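Local coordinates for protein putative dihydrodipicolinate synthase (Thermus thermophilus, PDB 2PCQ) that is of unconfirmed function but belongs to the dihydrodipicolinate synthetase family, with a closed eight-stranded parallel TIM barrel followed by C-terminal helices, at residues L194-L199 against F227-L232; K242-H247 against P271-L276; A94-Y99 against A106-Y111. All coordinates share one frame; numbering follows the deposited sequence.

Contact 1: residues L194-L199 against F227-L232; sequences LAAANL and FPLGDL
This is a small, buried, apolar contact in which Ala196 and Leu199 meet Leu229. It lies where the loop leaving the last barrel strand faces a long C-terminal helix. Leu229 does most of the work. Its CG stands anti to the backbone N (chi1 177°), and this sends the fork of the side chain toward the loop. The two methyls of the fork serve different partners. CD2 of Leu229 meets CB of Ala196 at 4.2 Å. CD1 of Leu229 meets CD1 of Leu199, also at 4.2 Å. The fold here is a TIM barrel. Residues 194-199 follow strand 191-193 and lead to helix 201-212, while 227-232 belong to helix 216-247. The backbone of 194-199 turns back on itself, with Ala197 N hydrogen-bonded to O of Leu194, three residues before, at 2.8 Å. The two segments come nearest, CA to CA, at Ala196 and Gly230, 5.9 Å apart. Gly230 has no side chain, and the backbones come close here. Phe269 of helix 266-278 touches both Leu199 and Leu229. Leu233 also packs on Ala196, and the backbone of Leu199 bonds to that of Leu283, the C-terminal residue.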
loop_
_atom_site.group_PDB
_atom_site.type_symbol
_atom_site.label_atom_id
_atom_site.label_comp_id
_atom_site.label_asym_id
_atom_site.label_seq_id
_atom_site.Cartn_x
_atom_site.Cartn_y
_atom_site.Cartn_z
ATOM N N LEU A 194 19.828 14.410 10.321
ATOM C CA LEU A 194 19.361 13.248 11.059
ATOM C C LEU A 194 18.965 13.461 12.506
ATOM O O LEU A 194 19.684 14.100 13.270
ATOM C CB LEU A 194 20.463 12.189 11.016
ATOM C CG LEU A 194 21.134 11.964 9.659
ATOM C CD1 LEU A 194 22.440 11.192 9.832
ATOM C CD2 LEU A 194 20.179 11.201 8.754
ATOM N N ALA A 195 17.827 12.886 12.881
ATOM C CA ALA A 195 17.341 12.968 14.249
ATOM C C ALA A 195 18.401 12.369 15.174
ATOM O O ALA A 195 18.588 12.830 16.296
ATOM C CB ALA A 195 16.028 12.195 14.386
ATOM N N ALA A 196 19.096 11.344 14.690
ATOM C CA ALA A 196 20.130 10.681 15.477
ATOM C C ALA A 196 21.312 11.608 15.752
ATOM O O ALA A 196 22.098 11.362 16.666
ATOM C CB ALA A 196 20.605 9.417 14.764
ATOM N N ALA A 197 21.432 12.674 14.964
ATOM C CA ALA A 197 22.514 13.633 15.150
ATOM C C ALA A 197 22.253 14.501 16.381
ATOM O O ALA A 197 23.114 15.283 16.787
ATOM C CB ALA A 197 22.679 14.507 13.912
ATOM N N ASN A 198 21.060 14.377 16.960
ATOM C CA ASN A 198 20.728 15.115 18.178
ATOM C C ASN A 198 21.441 14.405 19.332
ATOM O O ASN A 198 21.705 15.001 20.377
ATOM C CB ASN A 198 19.226 15.063 18.490
ATOM C CG ASN A 198 18.397 15.983 17.617
ATOM O OD1 ASN A 198 17.697 15.532 16.710
ATOM N ND2 ASN A 198 18.462 17.274 17.894
ATOM N N LEU A 199 21.735 13.123 19.135
ATOM C CA LEU A 199 22.365 12.309 20.169
ATOM C C LEU A 199 23.852 12.045 19.969
ATOM O O LEU A 199 24.630 12.127 20.921
ATOM C CB LEU A 199 21.624 10.973 20.286
ATOM C CG LEU A 199 20.099 11.052 20.463
ATOM C CD1 LEU A 199 19.512 9.648 20.470
ATOM C CD2 LEU A 199 19.758 11.781 21.752
ATOM N N PHE A 227 24.192 1.849 13.174
ATOM C CA PHE A 227 22.940 1.298 12.663
ATOM C C PHE A 227 21.849 1.086 13.725
ATOM O O PHE A 227 20.718 1.530 13.548
ATOM C CB PHE A 227 23.188 -0.026 11.934
ATOM C CG PHE A 227 21.926 -0.684 11.445
ATOM C CD1 PHE A 227 21.325 -0.273 10.256
ATOM C CD2 PHE A 227 21.298 -1.666 12.210
ATOM C CE1 PHE A 227 20.113 -0.827 9.836
ATOM C CE2 PHE A 227 20.084 -2.228 11.801
ATOM C CZ PHE A 227 19.490 -1.807 10.614
ATOM N N PRO A 228 22.171 0.392 14.835
ATOM C CA PRO A 228 21.168 0.154 15.882
ATOM C C PRO A 228 20.546 1.433 16.433
ATOM O O PRO A 228 19.339 1.492 16.668
ATOM C CB PRO A 228 21.954 -0.619 16.942
ATOM C CG PRO A 228 22.951 -1.379 16.122
ATOM C CD PRO A 228 23.424 -0.315 15.151
ATOM N N LEU A 229 21.377 2.454 16.637
ATOM C CA LEU A 229 20.911 3.737 17.150
ATOM C C LEU A 229 19.923 4.372 16.172
ATOM O O LEU A 229 18.832 4.787 16.559
ATOM C CB LEU A 229 22.093 4.696 17.358
ATOM C CG LEU A 229 21.731 6.111 17.833
ATOM C CD1 LEU A 229 21.466 6.082 19.331
ATOM C CD2 LEU A 229 22.860 7.090 17.514
ATOM N N GLY A 230 20.312 4.445 14.904
ATOM C CA GLY A 230 19.448 5.042 13.901
ATOM C C GLY A 230 18.190 4.242 13.615
ATOM O O GLY A 230 17.126 4.818 13.391
ATOM N N ASP A 231 18.317 2.918 13.625
ATOM C CA ASP A 231 17.195 2.018 13.360
ATOM C C ASP A 231 16.135 2.099 14.448
ATOM O O ASP A 231 14.950 2.234 14.156
ATOM C CB ASP A 231 17.694 0.574 13.248
ATOM C CG ASP A 231 16.560 -0.426 13.059
ATOM O OD1 ASP A 231 15.911 -0.408 11.992
ATOM O OD2 ASP A 231 16.313 -1.231 13.984
ATOM N N LEU A 232 16.562 2.008 15.705
ATOM C CA LEU A 232 15.624 2.075 16.821
ATOM C C LEU A 232 14.986 3.449 16.954
ATOM O O LEU A 232 13.796 3.559 17.230
ATOM C CB LEU A 232 16.318 1.705 18.133
ATOM C CG LEU A 232 16.559 0.209 18.335
ATOM C CD1 LEU A 232 17.390 -0.010 19.585
ATOM C CD2 LEU A 232 15.216 -0.518 18.438
#

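Contact 2: residues K242-H247 against P271-L276; sequences KQALRH and PVLEGL
Leu273 reaches across from helix 266-278 toward Ala244 and His247, which lie one turn apart on the end of helix 216-247. Its CG is anti to the backbone N (chi1 -180°), and a single methyl makes the contact. CD2 of Leu273 sits 4.1 Å from CB of Ala244. The same methyl approaches the imidazole of His247 obliquely. The Leu273 and His247 side chains run past each other in opposite directions. Glu274, the next residue, takes a different path. Its chain bends about the CB-CG bond, and its end comes nearer the other helix. As modelled, the carboxylate lies at the edge of the His247 ring, near the ring plane, with the two flat groups turned 72° against each other. This geometry is doubtful: the approach is implausibly close, and the imidazole is probably turned over.

The axes of the two short helical segments are 11.7 Å apart at their closest, and their N-to-C directions differ by 44°. The backbones are thus well separated, with Ala244 CA and Leu273 CA 8.0 Å apart. The leucine, glutamate and histidine side chains span the gap, Leu273 reaching as far as the short Ala244. Trp266 adds to the site: its ring meets that of His247 edge-to-face, and it also touches Ala244. On the same helical turn, Arg246 bonds to the carbonyls of Gly253 and Ala261.

The contact thus has an apolar inner part and an uncertain polar outer part. A turned ring would place a nitrogen nearer the carboxylate, so a polar pairing is possible but not established.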
loop_
_atom_site.group_PDB
_atom_site.type_symbol
_atom_site.label_atom_id
_atom_site.label_comp_id
_atom_site.label_asym_id
_atom_site.label_seq_id
_atom_site.Cartn_x
_atom_site.Cartn_y
_atom_site.Cartn_z
ATOM N N LYS A 242 12.869 12.514 22.316
ATOM C CA LYS A 242 12.789 13.400 23.466
ATOM C C LYS A 242 13.173 12.704 24.767
ATOM O O LYS A 242 13.861 13.286 25.604
ATOM C CB LYS A 242 11.387 14.005 23.575
ATOM C CG LYS A 242 11.133 15.112 22.555
ATOM C CD LYS A 242 9.824 15.842 22.828
ATOM C CE LYS A 242 9.742 17.121 22.015
ATOM N NZ LYS A 242 8.502 17.889 22.308
ATOM N N GLN A 243 12.738 11.460 24.936
ATOM C CA GLN A 243 13.071 10.726 26.147
ATOM C C GLN A 243 14.583 10.522 26.242
ATOM O O GLN A 243 15.158 10.579 27.329
ATOM C CB GLN A 243 12.349 9.377 26.175
ATOM C CG GLN A 243 12.714 8.516 27.383
ATOM C CD GLN A 243 11.788 7.330 27.558
ATOM O OE1 GLN A 243 11.281 6.774 26.583
ATOM N NE2 GLN A 243 11.575 6.926 28.806
ATOM N N ALA A 244 15.224 10.299 25.099
ATOM C CA ALA A 244 16.671 10.099 25.057
ATOM C C ALA A 244 17.385 11.393 25.438
ATOM O O ALA A 244 18.337 11.386 26.220
ATOM C CB ALA A 244 17.101 9.660 23.664
ATOM N N LEU A 245 16.929 12.508 24.881
ATOM C CA LEU A 245 17.544 13.786 25.196
ATOM C C LEU A 245 17.358 14.119 26.674
ATOM O O LEU A 245 18.290 14.596 27.316
ATOM C CB LEU A 245 16.965 14.893 24.312
ATOM C CG LEU A 245 17.456 14.844 22.862
ATOM C CD1 LEU A 245 16.602 15.748 21.989
ATOM C CD2 LEU A 245 18.919 15.265 22.807
ATOM N N ARG A 246 16.167 13.865 27.216
ATOM C CA ARG A 246 15.927 14.139 28.633
ATOM C C ARG A 246 16.859 13.266 29.466
ATOM O O ARG A 246 17.435 13.719 30.453
ATOM C CB ARG A 246 14.471 13.851 29.030
ATOM C CG ARG A 246 13.428 14.777 28.394
ATOM C CD ARG A 246 12.112 14.763 29.179
ATOM N NE ARG A 246 11.554 13.420 29.323
ATOM C CZ ARG A 246 10.919 12.759 28.359
ATOM N NH1 ARG A 246 10.750 13.317 27.164
ATOM N NH2 ARG A 246 10.458 11.537 28.587
ATOM N N HIS A 247 17.020 12.015 29.052
ATOM C CA HIS A 247 17.889 11.083 29.762
ATOM C C HIS A 247 19.329 11.589 29.815
ATOM O O HIS A 247 20.029 11.381 30.807
ATOM C CB HIS A 247 17.840 9.709 29.093
ATOM C CG HIS A 247 18.770 8.708 29.701
ATOM N ND1 HIS A 247 20.041 8.483 29.219
ATOM C CD2 HIS A 247 18.619 7.882 30.762
ATOM C CE1 HIS A 247 20.632 7.559 29.955
ATOM N NE2 HIS A 247 19.790 7.177 30.898
ATOM N N PRO A 271 20.251 0.661 26.551
ATOM C CA PRO A 271 21.591 0.076 26.429
ATOM C C PRO A 271 22.337 0.488 25.161
ATOM O O PRO A 271 23.565 0.585 25.162
ATOM C CB PRO A 271 21.322 -1.429 26.495
ATOM C CG PRO A 271 19.934 -1.555 25.949
ATOM C CD PRO A 271 19.223 -0.394 26.597
ATOM N N VAL A 272 21.600 0.726 24.080
ATOM C CA VAL A 272 22.229 1.141 22.834
ATOM C C VAL A 272 22.837 2.528 23.024
ATOM O O VAL A 272 23.989 2.765 22.664
ATOM C CB VAL A 272 21.209 1.182 21.667
ATOM C CG1 VAL A 272 21.848 1.814 20.438
ATOM C CG2 VAL A 272 20.745 -0.233 21.334
ATOM N N LEU A 273 22.059 3.439 23.601
ATOM C CA LEU A 273 22.522 4.799 23.842
ATOM C C LEU A 273 23.685 4.818 24.835
ATOM O O LEU A 273 24.707 5.460 24.592
ATOM C CB LEU A 273 21.376 5.658 24.380
ATOM C CG LEU A 273 21.696 7.123 24.681
ATOM C CD1 LEU A 273 22.243 7.794 23.428
ATOM C CD2 LEU A 273 20.435 7.835 25.162
ATOM N N GLU A 274 23.520 4.118 25.956
ATOM C CA GLU A 274 24.566 4.058 26.972
ATOM C C GLU A 274 25.855 3.463 26.417
ATOM O O GLU A 274 26.949 3.883 26.788
ATOM C CB GLU A 274 24.099 3.239 28.179
ATOM C CG GLU A 274 23.183 3.997 29.124
ATOM C CD GLU A 274 23.809 5.290 29.619
ATOM O OE1 GLU A 274 24.979 5.261 30.059
ATOM O OE2 GLU A 274 23.134 6.339 29.572
ATOM N N GLY A 275 25.718 2.483 25.528
ATOM C CA GLY A 275 26.884 1.856 24.933
ATOM C C GLY A 275 27.690 2.852 24.119
ATOM O O GLY A 275 28.915 2.922 24.236
ATOM N N LEU A 276 27.003 3.626 23.284
ATOM C CA LEU A 276 27.671 4.627 22.465
ATOM C C LEU A 276 28.252 5.717 23.352
ATOM O O LEU A 276 29.314 6.266 23.061
ATOM C CB LEU A 276 26.692 5.247 21.462
ATOM C CG LEU A 276 26.313 4.371 20.265
ATOM C CD1 LEU A 276 25.240 5.057 19.431
ATOM C CD2 LEU A 276 27.554 4.108 19.423
#

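Contact 3: residues A94-Y99 against A106-Y111; sequences ATPPRY and AGLLRY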
loop_
_atom_site.group_PDB
_atom_site.type_symbol
_atom_site.label_atom_id
_atom_site.label_comp_id
_atom_site.label_asym_id
_atom_site.label_seq_id
_atom_site.Cartn_x
_atom_site.Cartn_y
_atom_site.Cartn_z
ATOM N N ALA A 94 10.467 22.856 2.811
ATOM C CA ALA A 94 9.024 22.743 2.647
ATOM C C ALA A 94 8.495 21.423 2.103
ATOM O O ALA A 94 9.003 20.890 1.122
ATOM C CB ALA A 94 8.525 23.890 1.768
ATOM N N THR A 95 7.448 20.923 2.751
ATOM C CA THR A 95 6.786 19.684 2.362
ATOM C C THR A 95 5.610 20.036 1.450
ATOM O O THR A 95 5.135 21.171 1.447
ATOM C CB THR A 95 6.214 18.956 3.593
ATOM O OG1 THR A 95 5.383 19.864 4.324
ATOM C CG2 THR A 95 7.330 18.453 4.502
ATOM N N PRO A 96 5.122 19.066 0.661
ATOM C CA PRO A 96 3.989 19.334 -0.232
ATOM C C PRO A 96 2.682 19.378 0.560
ATOM O O PRO A 96 2.604 18.844 1.667
ATOM C CB PRO A 96 3.996 18.129 -1.180
ATOM C CG PRO A 96 5.393 17.575 -1.071
ATOM C CD PRO A 96 5.702 17.742 0.389
ATOM N N PRO A 97 1.646 20.043 0.018
ATOM C CA PRO A 97 0.371 20.087 0.744
ATOM C C PRO A 97 -0.030 18.615 0.925
ATOM O O PRO A 97 0.320 17.785 0.090
ATOM C CB PRO A 97 -0.543 20.833 -0.223
ATOM C CG PRO A 97 0.403 21.805 -0.871
ATOM C CD PRO A 97 1.621 20.938 -1.153
ATOM N N ARG A 98 -0.768 18.294 1.984
ATOM C CA ARG A 98 -1.125 16.896 2.260
ATOM C C ARG A 98 -2.570 16.413 2.157
ATOM O O ARG A 98 -2.880 15.499 1.388
ATOM C CB ARG A 98 -0.647 16.523 3.663
ATOM C CG ARG A 98 0.847 16.454 3.852
ATOM C CD ARG A 98 1.163 16.795 5.292
ATOM N NE ARG A 98 1.229 18.236 5.458
ATOM C CZ ARG A 98 0.880 18.893 6.558
ATOM N NH1 ARG A 98 0.421 18.243 7.619
ATOM N NH2 ARG A 98 1.014 20.209 6.590
ATOM N N TYR A 99 -3.435 17.001 2.973
ATOM C CA TYR A 99 -4.827 16.592 3.053
ATOM C C TYR A 99 -5.551 16.330 1.728
ATOM O O TYR A 99 -6.171 15.280 1.569
ATOM C CB TYR A 99 -5.612 17.603 3.890
ATOM C CG TYR A 99 -6.871 17.029 4.486
ATOM C CD1 TYR A 99 -6.846 16.349 5.705
ATOM C CD2 TYR A 99 -8.089 17.145 3.821
ATOM C CE1 TYR A 99 -8.012 15.800 6.248
ATOM C CE2 TYR A 99 -9.260 16.599 4.353
ATOM C CZ TYR A 99 -9.214 15.930 5.561
ATOM O OH TYR A 99 -10.369 15.391 6.078
ATOM N N ALA A 106 -0.971 20.048 -10.947
ATOM C CA ALA A 106 0.160 20.928 -11.222
ATOM C C ALA A 106 0.305 21.976 -10.123
ATOM O O ALA A 106 1.243 22.773 -10.137
ATOM C CB ALA A 106 -0.018 21.609 -12.579
ATOM N N GLY A 107 -0.632 21.973 -9.179
ATOM C CA GLY A 107 -0.575 22.914 -8.072
ATOM C C GLY A 107 0.656 22.671 -7.212
ATOM O O GLY A 107 1.063 23.538 -6.436
ATOM N N LEU A 108 1.249 21.486 -7.341
ATOM C CA LEU A 108 2.451 21.149 -6.582
ATOM C C LEU A 108 3.582 22.076 -7.002
ATOM O O LEU A 108 4.297 22.623 -6.161
ATOM C CB LEU A 108 2.872 19.699 -6.840
ATOM C CG LEU A 108 4.174 19.258 -6.157
ATOM C CD1 LEU A 108 3.993 19.254 -4.648
ATOM C CD2 LEU A 108 4.557 17.877 -6.640
ATOM N N LEU A 109 3.744 22.238 -8.313
ATOM C CA LEU A 109 4.786 23.103 -8.850
ATOM C C LEU A 109 4.468 24.555 -8.510
ATOM O O LEU A 109 5.362 25.322 -8.155
ATOM C CB LEU A 109 4.892 22.931 -10.372
ATOM C CG LEU A 109 5.187 21.509 -10.861
ATOM C CD1 LEU A 109 5.211 21.479 -12.382
ATOM C CD2 LEU A 109 6.520 21.039 -10.293
ATOM N N ARG A 110 3.195 24.927 -8.613
ATOM C CA ARG A 110 2.790 26.293 -8.298
ATOM C C ARG A 110 3.115 26.621 -6.847
ATOM O O ARG A 110 3.524 27.738 -6.532
ATOM C CB ARG A 110 1.287 26.491 -8.534
ATOM C CG ARG A 110 0.856 26.385 -9.991
ATOM C CD ARG A 110 -0.511 27.028 -10.205
ATOM N NE ARG A 110 -1.602 26.309 -9.545
ATOM C CZ ARG A 110 -2.177 25.210 -10.023
ATOM N NH1 ARG A 110 -1.768 24.690 -11.174
ATOM N NH2 ARG A 110 -3.169 24.633 -9.354
ATOM N N TYR A 111 2.934 25.641 -5.966
ATOM C CA TYR A 111 3.202 25.832 -4.544
ATOM C C TYR A 111 4.675 26.175 -4.308
ATOM O O TYR A 111 4.998 27.204 -3.718
ATOM C CB TYR A 111 2.838 24.560 -3.769
ATOM C CG TYR A 111 2.961 24.685 -2.265
ATOM C CD1 TYR A 111 2.103 25.513 -1.537
ATOM C CD2 TYR A 111 3.943 23.981 -1.568
ATOM C CE1 TYR A 111 2.221 25.634 -0.151
ATOM C CE2 TYR A 111 4.069 24.096 -0.184
ATOM C CZ TYR A 111 3.208 24.923 0.516
ATOM O OH TYR A 111 3.338 25.036 1.878
HETATM O O HOH W 1 4.606 23.181 3.259
#
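Tyr111 and Leu108 both hold CG anti to the backbone N (chi1 -175° and 177°), and this carries their ends from helix 107-118 to the loop residues Thr95, Pro96 and Pro97. The two are one helical turn apart and meet neighbouring parts of the loop.

The main contact is a CH-pi interaction. CG of Pro97 lies over the centre of one face of the Tyr111 ring, 4.0 Å from the ring centroid. It is only 7° off the ring normal. CD of Pro97 covers the same ring nearer its rim, 3.9 Å from CD2 of Tyr111. The two side chains run past each other in opposite directions. Leu108 and Pro96 behave differently: they lie side by side and point the same way. CD1 of Leu108 touches CB of Pro96 at 3.6 Å.

The polar end of Tyr111 is tied to the loop through water. A water lies 2.8 Å from O of Thr95, to which it probably donates, and hydrogen-bonds OH of Tyr111 at 2.6 Å. The carbonyl O of Thr95 also comes within 3.5 Å of CE2 of Tyr111, approaching the ring obliquely. The ring is therefore packed on one face and bridged at its hydroxyl.

The contact belongs to a beta-alpha unit of the TIM barrel: the loop leaves strand 91-94, and the helix that follows folds back against it. Pro97 also packs on Tyr259 of another subunit, and Arg110 bonds to O of Pro258 there, which places the site at a subunit interface. Within the chain, Tyr111 touches Leu74 and Ala77 of helix 74-87, while Leu108 touches Ala138 of helix 136-142. The strand itself is bonded through Ala94 to Phe122 and Tyr124 of strand 121-125.

How the contacts relate
Contacts 1 and 2 are neighbours, with centres 10 Å apart, and both use helix 216-247. They touch directly: Leu199 CD2 and Leu245 CD2 are 3.7 Å apart. Contact 1 is buried and wholly apolar. Contact 2 lies farther out on the C-terminal helices and has an apolar pair inside and an exposed histidine at its outer side. Contact 3 lies on the other side of the chain's centre, about 14 Å from contact 1 and 17 Å from contact 2 at the nearest atoms. It too is buried, and Pro97 and Tyr111, which carry it, also pack against another subunit. It is the contact with a face-on proline-tyrosine pair and a bridging water.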